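Local coordinates for protein UspA1 (Moraxella catarrhalis, PDB 3NTN) that is a trimeric autotransporter adhesin of the bacterial outer membrane that probably attaches the cell to host fibronectin and the receptor CEACAM1, at residues Asn89-Lys92 with Asn97-Ile100; Asn17-Lys20 with Thr25-Gly28; Val153-Lys158 with Arg162-Val167. All blocks are in the same frame, centred on the assembly; numbering follows the deposited sequence.

Interaction 1: residues Asn89-Lys92 with Asn97-Ile100; sequences NTVK and NVFI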
loop_
_atom_site.group_PDB
_atom_site.type_symbol
_atom_site.label_atom_id
_atom_site.label_comp_id
_atom_site.label_asym_id
_atom_site.label_seq_id
_atom_site.Cartn_x
_atom_site.Cartn_y
_atom_site.Cartn_z
ATOM N N ASN B 89 -14.827 10.726 2.369
ATOM C CA ASN B 89 -14.714 9.468 1.644
ATOM C C ASN B 89 -16.147 8.886 1.606
ATOM O O ASN B 89 -16.947 9.178 2.504
ATOM C CB ASN B 89 -13.757 8.496 2.342
ATOM C CG ASN B 89 -12.340 9.081 2.542
ATOM O OD1 ASN B 89 -11.693 9.522 1.585
ATOM N ND2 ASN B 89 -11.848 9.042 3.784
ATOM N N THR B 90 -16.491 8.142 0.556
ATOM C CA THR B 90 -17.821 7.549 0.437
ATOM C C THR B 90 -17.682 6.142 -0.131
ATOM O O THR B 90 -16.988 5.985 -1.127
ATOM C CB THR B 90 -18.726 8.338 -0.520
ATOM O OG1 THR B 90 -18.862 9.701 -0.069
ATOM C CG2 THR B 90 -20.128 7.656 -0.657
ATOM N N VAL B 91 -18.353 5.150 0.503
ATOM C CA VAL B 91 -18.553 3.785 -0.041
ATOM C C VAL B 91 -20.053 3.595 -0.164
ATOM O O VAL B 91 -20.761 3.714 0.807
ATOM C CB VAL B 91 -17.923 2.651 0.898
ATOM C CG1 VAL B 91 -18.180 1.181 0.355
ATOM C CG2 VAL B 91 -16.440 2.872 1.100
ATOM N N LYS B 92 -20.544 3.309 -1.362
ATOM C CA LYS B 92 -21.981 3.281 -1.630
ATOM C C LYS B 92 -22.467 1.847 -1.480
ATOM O O LYS B 92 -21.669 0.922 -1.463
ATOM C CB LYS B 92 -22.281 3.779 -3.056
ATOM C CG LYS B 92 -22.075 5.263 -3.339
ATOM C CD LYS B 92 -22.638 5.660 -4.702
ATOM C CE LYS B 92 -22.496 7.157 -4.948
ATOM N NZ LYS B 92 -23.108 7.585 -6.241
ATOM N N ASN B 97 -16.528 -4.554 1.034
ATOM C CA ASN B 97 -15.125 -4.860 1.341
ATOM C C ASN B 97 -14.142 -3.854 0.813
ATOM O O ASN B 97 -13.084 -4.217 0.296
ATOM C CB ASN B 97 -14.742 -6.269 0.864
ATOM C CG ASN B 97 -15.491 -7.332 1.600
ATOM O OD1 ASN B 97 -16.377 -7.937 1.045
ATOM N ND2 ASN B 97 -15.161 -7.542 2.878
ATOM N N VAL B 98 -14.498 -2.585 0.948
ATOM C CA VAL B 98 -13.664 -1.540 0.425
ATOM C C VAL B 98 -13.044 -0.796 1.603
ATOM O O VAL B 98 -13.711 -0.571 2.602
ATOM C CB VAL B 98 -14.457 -0.633 -0.470
ATOM C CG1 VAL B 98 -13.633 0.620 -0.851
ATOM C CG2 VAL B 98 -14.996 -1.423 -1.698
ATOM N N PHE B 99 -11.739 -0.516 1.513
ATOM C CA PHE B 99 -10.981 0.049 2.637
ATOM C C PHE B 99 -10.295 1.299 2.204
ATOM O O PHE B 99 -9.536 1.254 1.256
ATOM C CB PHE B 99 -9.973 -0.975 3.170
ATOM C CG PHE B 99 -10.642 -2.286 3.598
ATOM C CD1 PHE B 99 -11.109 -2.457 4.920
ATOM C CD2 PHE B 99 -10.885 -3.304 2.659
ATOM C CE1 PHE B 99 -11.759 -3.626 5.310
ATOM C CE2 PHE B 99 -11.544 -4.501 3.034
ATOM C CZ PHE B 99 -12.003 -4.651 4.356
ATOM N N ILE B 100 -10.548 2.392 2.934
ATOM C CA ILE B 100 -9.983 3.695 2.622
ATOM C C ILE B 100 -9.202 4.268 3.800
ATOM O O ILE B 100 -9.706 4.405 4.897
ATOM C CB ILE B 100 -11.120 4.697 2.246
ATOM C CG1 ILE B 100 -11.980 4.117 1.086
ATOM C CG2 ILE B 100 -10.515 6.034 1.877
ATOM C CD1 ILE B 100 -13.251 4.922 0.779
#
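Ile100 meets Val91 and Asn89 with two different ends of its branched side chain. Its CD1 lies 3.8 Å from Val91 CG2, the branch that also approaches Val98 CG1 at 4.1 Å. A single methyl of Val91 thus serves both partners; it is turned there by a chi1 of 178°, which places CG1 trans to the backbone N and CG2 trans to the carbonyl carbon. The side chains run antiparallel alongside each other rather than meeting end on. This is the interior of a left-handed parallel beta-roll, the YadA-like head, in which strands 89-91 and 99-101 belong to different sheets and their inward residues fill the space between them.

Asn89 also contacts Ile100, through van der Waals packing alone. Ile100 CG2 sits against its amide, 3.6 Å from Asn89 CG, while Ile100 CD1 reaches the amide's stem, 3.9 Å from Asn89 CB. The buried amide is satisfied by other parts of the chain, in three hydrogen bonds that hold its rotation: Asn89 ND2 donates to Asn75 OD1 and to Gly102 O, and Asn89 OD1 bonds with Thr105 OG1.

Interaction 2: residues Asn17-Lys20 with Thr25-Gly28; sequences NQAK and TVAG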
loop_
_atom_site.group_PDB
_atom_site.type_symbol
_atom_site.label_atom_id
_atom_site.label_comp_id
_atom_site.label_asym_id
_atom_site.label_seq_id
_atom_site.Cartn_x
_atom_site.Cartn_y
_atom_site.Cartn_z
ATOM N N ASN B 17 -28.666 13.326 21.306
ATOM C CA ASN B 17 -28.075 12.030 20.999
ATOM C C ASN B 17 -29.102 10.931 21.136
ATOM O O ASN B 17 -29.963 11.007 21.967
ATOM C CB ASN B 17 -26.872 11.747 21.904
ATOM C CG ASN B 17 -25.721 12.666 21.615
ATOM O OD1 ASN B 17 -25.425 12.966 20.457
ATOM N ND2 ASN B 17 -25.065 13.133 22.662
ATOM N N GLN B 18 -29.022 9.904 20.306
ATOM C CA GLN B 18 -30.033 8.876 20.329
ATOM C C GLN B 18 -29.347 7.537 20.214
ATOM O O GLN B 18 -28.572 7.334 19.311
ATOM C CB GLN B 18 -31.033 9.075 19.167
ATOM C CG GLN B 18 -32.121 10.144 19.420
ATOM C CD GLN B 18 -32.794 10.643 18.121
ATOM O OE1 GLN B 18 -34.025 10.549 17.949
ATOM N NE2 GLN B 18 -31.978 11.181 17.204
ATOM N N ALA B 19 -29.618 6.616 21.128
ATOM C CA ALA B 19 -29.098 5.260 21.007
ATOM C C ALA B 19 -30.322 4.367 20.804
ATOM O O ALA B 19 -30.792 3.723 21.723
ATOM C CB ALA B 19 -28.333 4.886 22.227
ATOM N N LYS B 20 -30.865 4.375 19.595
ATOM C CA LYS B 20 -32.111 3.646 19.289
ATOM C C LYS B 20 -31.898 2.142 19.054
ATOM O O LYS B 20 -32.845 1.378 19.139
ATOM C CB LYS B 20 -32.814 4.257 18.075
ATOM C CG LYS B 20 -33.181 5.727 18.248
ATOM C CD LYS B 20 -33.494 6.397 16.919
ATOM C CE LYS B 20 -34.721 7.302 17.038
ATOM N NZ LYS B 20 -35.064 7.983 15.750
ATOM N N THR B 25 -24.619 2.394 21.597
ATOM C CA THR B 25 -23.947 3.322 22.474
ATOM C C THR B 25 -23.656 4.633 21.730
ATOM O O THR B 25 -23.073 4.627 20.648
ATOM C CB THR B 25 -22.590 2.710 22.925
ATOM O OG1 THR B 25 -22.808 1.428 23.536
ATOM C CG2 THR B 25 -21.856 3.629 23.920
ATOM N N VAL B 26 -24.015 5.752 22.318
ATOM C CA VAL B 26 -23.468 7.043 21.930
ATOM C C VAL B 26 -22.801 7.647 23.195
ATOM O O VAL B 26 -23.484 7.994 24.144
ATOM C CB VAL B 26 -24.577 8.042 21.425
ATOM C CG1 VAL B 26 -23.962 9.393 21.105
ATOM C CG2 VAL B 26 -25.335 7.483 20.246
ATOM N N ALA B 27 -21.479 7.753 23.222
ATOM C CA ALA B 27 -20.803 8.122 24.466
ATOM C C ALA B 27 -20.966 9.619 24.807
ATOM O O ALA B 27 -20.767 9.993 25.958
ATOM C CB ALA B 27 -19.330 7.731 24.451
ATOM N N GLY B 28 -21.310 10.439 23.812
ATOM C CA GLY B 28 -21.428 11.877 23.982
ATOM C C GLY B 28 -21.460 12.592 22.629
ATOM O O GLY B 28 -21.742 11.976 21.577
#
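Val26 presents one methyl to Asn17 and the other to the backbone of Gln18. Its CG1 touches the root and the amide of the asparagine, 3.8 Å from both Asn17 CB and Asn17 CG, the two side chains crossing at a slant. Val26 CG2 comes close to the main chain, 3.4 Å from Gln18 O, and more loosely meets Ala19, whose CB is 4.4 Å away. With chi1 at 177°, Val26 has CG1 opposite its own N and CG2 opposite its carbonyl carbon, a rotation that spreads the two methyls over successive residues of 17-20. Beyond Val26, the amide of Asn17 extends to the Gly28 backbone, where Asn17 ND2 is 3.6 Å from Gly28 C in van der Waals contact.

Segments 17-20 and 25-28 face each other across one coil of the left-handed parallel beta-roll that forms the YadA-like head, with the short, weakly bonded strand 18-19 in one sheet and strand 25-26 in the other.

In the next shell, Asn17 ND2 donates to Gly13 O and Gly29 O, and Asn17 OD1 accepts from Asn32 N. These bonds hold the amide at a set rotation inside the coil and satisfy both its ends, linking two successive turns of the chain. Asn32 also reaches Gly28, its ND2 bonding to Gly28 O, and thereby helps to place the backbone that the Asn17 amide lies against. Val11 of strand 10-11 packs on both Asn17 and Ala19. On the side of 25-28 turned away from 17-20, Thr25 rests on Gly29 of the second subunit, and Ala27 on Ala27 of that subunit.

Interaction 3: residues Val153-Lys158 with Arg162-Val167; sequences VSVGKK and RQIVHV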
loop_
_atom_site.group_PDB
_atom_site.type_symbol
_atom_site.label_atom_id
_atom_site.label_comp_id
_atom_site.label_asym_id
_atom_site.label_seq_id
_atom_site.Cartn_x
_atom_site.Cartn_y
_atom_site.Cartn_z
ATOM N N VAL B 153 -5.553 -1.756 -5.633
ATOM C CA VAL B 153 -5.064 -0.995 -4.539
ATOM C C VAL B 153 -4.661 0.318 -5.191
ATOM O O VAL B 153 -3.813 0.304 -6.071
ATOM C CB VAL B 153 -3.853 -1.668 -3.873
ATOM C CG1 VAL B 153 -3.259 -0.750 -2.844
ATOM C CG2 VAL B 153 -4.251 -2.998 -3.200
ATOM N N SER B 154 -5.296 1.440 -4.828
ATOM C CA SER B 154 -4.918 2.696 -5.479
ATOM C C SER B 154 -4.097 3.551 -4.573
ATOM O O SER B 154 -4.351 3.594 -3.350
ATOM C CB SER B 154 -6.128 3.471 -5.963
ATOM O OG SER B 154 -5.678 4.695 -6.544
ATOM N N VAL B 155 -3.058 4.166 -5.144
ATOM C CA VAL B 155 -2.219 5.098 -4.389
ATOM C C VAL B 155 -2.343 6.544 -4.816
ATOM O O VAL B 155 -1.653 7.394 -4.255
ATOM C CB VAL B 155 -0.737 4.677 -4.330
ATOM C CG1 VAL B 155 -0.569 3.233 -3.748
ATOM C CG2 VAL B 155 -0.022 4.817 -5.683
ATOM N N GLY B 156 -3.206 6.866 -5.787
ATOM C CA GLY B 156 -3.330 8.278 -6.261
ATOM C C GLY B 156 -4.467 8.420 -7.267
ATOM O O GLY B 156 -5.360 7.589 -7.251
ATOM N N LYS B 157 -4.482 9.478 -8.098
ATOM C CA LYS B 157 -5.466 9.563 -9.235
ATOM C C LYS B 157 -4.703 9.859 -10.518
ATOM O O LYS B 157 -3.521 10.190 -10.458
ATOM C CB LYS B 157 -6.562 10.628 -9.026
ATOM C CG LYS B 157 -6.056 12.054 -8.675
ATOM C CD LYS B 157 -7.119 13.183 -8.742
ATOM C CE LYS B 157 -8.040 13.029 -9.939
ATOM N NZ LYS B 157 -8.722 14.326 -10.457
ATOM N N LYS B 158 -5.378 9.772 -11.660
ATOM C CA LYS B 158 -4.773 10.142 -12.915
ATOM C C LYS B 158 -4.302 11.619 -12.852
ATOM O O LYS B 158 -5.121 12.500 -12.608
ATOM C CB LYS B 158 -5.775 9.974 -14.063
ATOM C CG LYS B 158 -5.161 10.175 -15.466
ATOM C CD LYS B 158 -6.184 9.791 -16.543
ATOM C CE LYS B 158 -5.496 9.428 -17.846
ATOM N NZ LYS B 158 -6.406 9.746 -18.965
ATOM N N ARG B 162 1.407 8.659 -7.212
ATOM C CA ARG B 162 2.366 8.692 -6.116
ATOM C C ARG B 162 3.403 7.608 -6.301
ATOM O O ARG B 162 3.044 6.414 -6.482
ATOM C CB ARG B 162 1.740 8.471 -4.719
ATOM C CG ARG B 162 0.972 9.596 -4.139
ATOM C CD ARG B 162 0.457 9.319 -2.732
ATOM N NE ARG B 162 -0.183 10.529 -2.262
ATOM C CZ ARG B 162 -1.480 10.825 -2.354
ATOM N NH1 ARG B 162 -2.367 9.984 -2.879
ATOM N NH2 ARG B 162 -1.894 12.003 -1.914
ATOM N N GLN B 163 4.679 8.008 -6.150
ATOM C CA GLN B 163 5.750 7.040 -6.065
ATOM C C GLN B 163 5.575 6.097 -4.871
ATOM O O GLN B 163 5.075 6.488 -3.818
ATOM C CB GLN B 163 7.077 7.763 -6.002
ATOM C CG GLN B 163 7.434 8.542 -7.297
ATOM C CD GLN B 163 8.738 9.292 -7.162
ATOM O OE1 GLN B 163 8.932 10.032 -6.187
ATOM N NE2 GLN B 163 9.655 9.113 -8.134
ATOM N N ILE B 164 5.939 4.841 -5.030
ATOM C CA ILE B 164 6.002 3.923 -3.884
ATOM C C ILE B 164 7.468 3.717 -3.518
ATOM O O ILE B 164 8.251 3.408 -4.408
ATOM C CB ILE B 164 5.257 2.582 -4.102
ATOM C CG1 ILE B 164 3.859 2.858 -4.646
ATOM C CG2 ILE B 164 5.167 1.881 -2.745
ATOM C CD1 ILE B 164 2.871 1.597 -4.801
ATOM N N VAL B 165 7.853 3.975 -2.272
ATOM C CA VAL B 165 9.288 4.055 -1.943
ATOM C C VAL B 165 9.734 3.055 -0.864
ATOM O O VAL B 165 8.892 2.508 -0.118
ATOM C CB VAL B 165 9.720 5.486 -1.510
ATOM C CG1 VAL B 165 9.420 6.553 -2.644
ATOM C CG2 VAL B 165 9.122 5.863 -0.154
ATOM N N HIS B 166 11.031 2.785 -0.800
ATOM C CA HIS B 166 11.555 1.741 0.100
ATOM C C HIS B 166 10.949 0.353 -0.128
ATOM O O HIS B 166 10.638 -0.393 0.816
ATOM C CB HIS B 166 11.395 2.175 1.539
ATOM C CG HIS B 166 12.073 3.469 1.835
ATOM N ND1 HIS B 166 13.422 3.664 1.611
ATOM C CD2 HIS B 166 11.604 4.625 2.347
ATOM C CE1 HIS B 166 13.747 4.896 1.966
ATOM N NE2 HIS B 166 12.660 5.503 2.400
ATOM N N VAL B 167 10.803 0.005 -1.397
ATOM C CA VAL B 167 10.328 -1.296 -1.851
ATOM C C VAL B 167 11.484 -2.277 -1.980
ATOM O O VAL B 167 12.475 -2.026 -2.679
ATOM C CB VAL B 167 9.618 -1.145 -3.240
ATOM C CG1 VAL B 167 9.111 -2.497 -3.758
ATOM C CG2 VAL B 167 8.492 -0.027 -3.164
#
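Arg162 folds back on Val155 and donates from NH1 to Val155 O, a nearly straight bond of 3.0 Å with an N-H...O angle of 169°. The oxygen lies close to the guanidinium plane, at its edge, whereas the donor stands above the carbonyl plane, 37° out of it. An extended run from CG to NE carries the guanidinium alongside that carbonyl, and the aliphatic stem also packs on it, Arg162 CD being 3.2 Å from Val155 O. This is the tight part of the contact. Val155 CG2 adds to it by approaching the Arg162 backbone, 3.5 Å from Arg162 O; chi1 of -56° sets this methyl between the valine's own N and carbonyl carbon, directed at 162-167.

Packing is looser around this core. Val155 CG1 and Ile164 CD1 are 4.0 Å apart, their side chains crossing at about a right angle, and Gly156 CA stands obliquely beside the guanidinium, 3.9 Å from Arg162 NH1. Within 153-158 a weak hydrogen bond runs from Gly156 N to Ser154 OG, 3.4 Å long. The chain then leaves the contact toward solvent through Lys157, partly exposed, and the exposed Lys158.

The guanidinium has further bonds, from Arg162 NH2 to His119 O and from Arg162 NE to Asn150 O of the third subunit, so it joins the last part of the head to a neighbouring chain. Strand 153-154 ends the long parallel sheet within its own chain and pairs with a strand of the second subunit, while strand 164-165 pairs with one of the third, in the neck that leads to the stalk helix 182-217.

Read from the N terminus, the three contacts illustrate local closure repeated in series: none nests in or crosses another. Interaction 2 closes a four-residue turn early in the head, joining strand 18-19 to strand 25-26. Interaction 1 closes a turn of equal length several coils later, again between the two sides of the roll, its centre 24 Å from that of interaction 2. Interaction 3 closes a three-residue turn near the neck, its centre 18 Å from that of interaction 1. All three reach the same long parallel sheet and touch the second subunit, but interaction 3 also engages the third, where coils stacked within one chain give way to strands paired between chains.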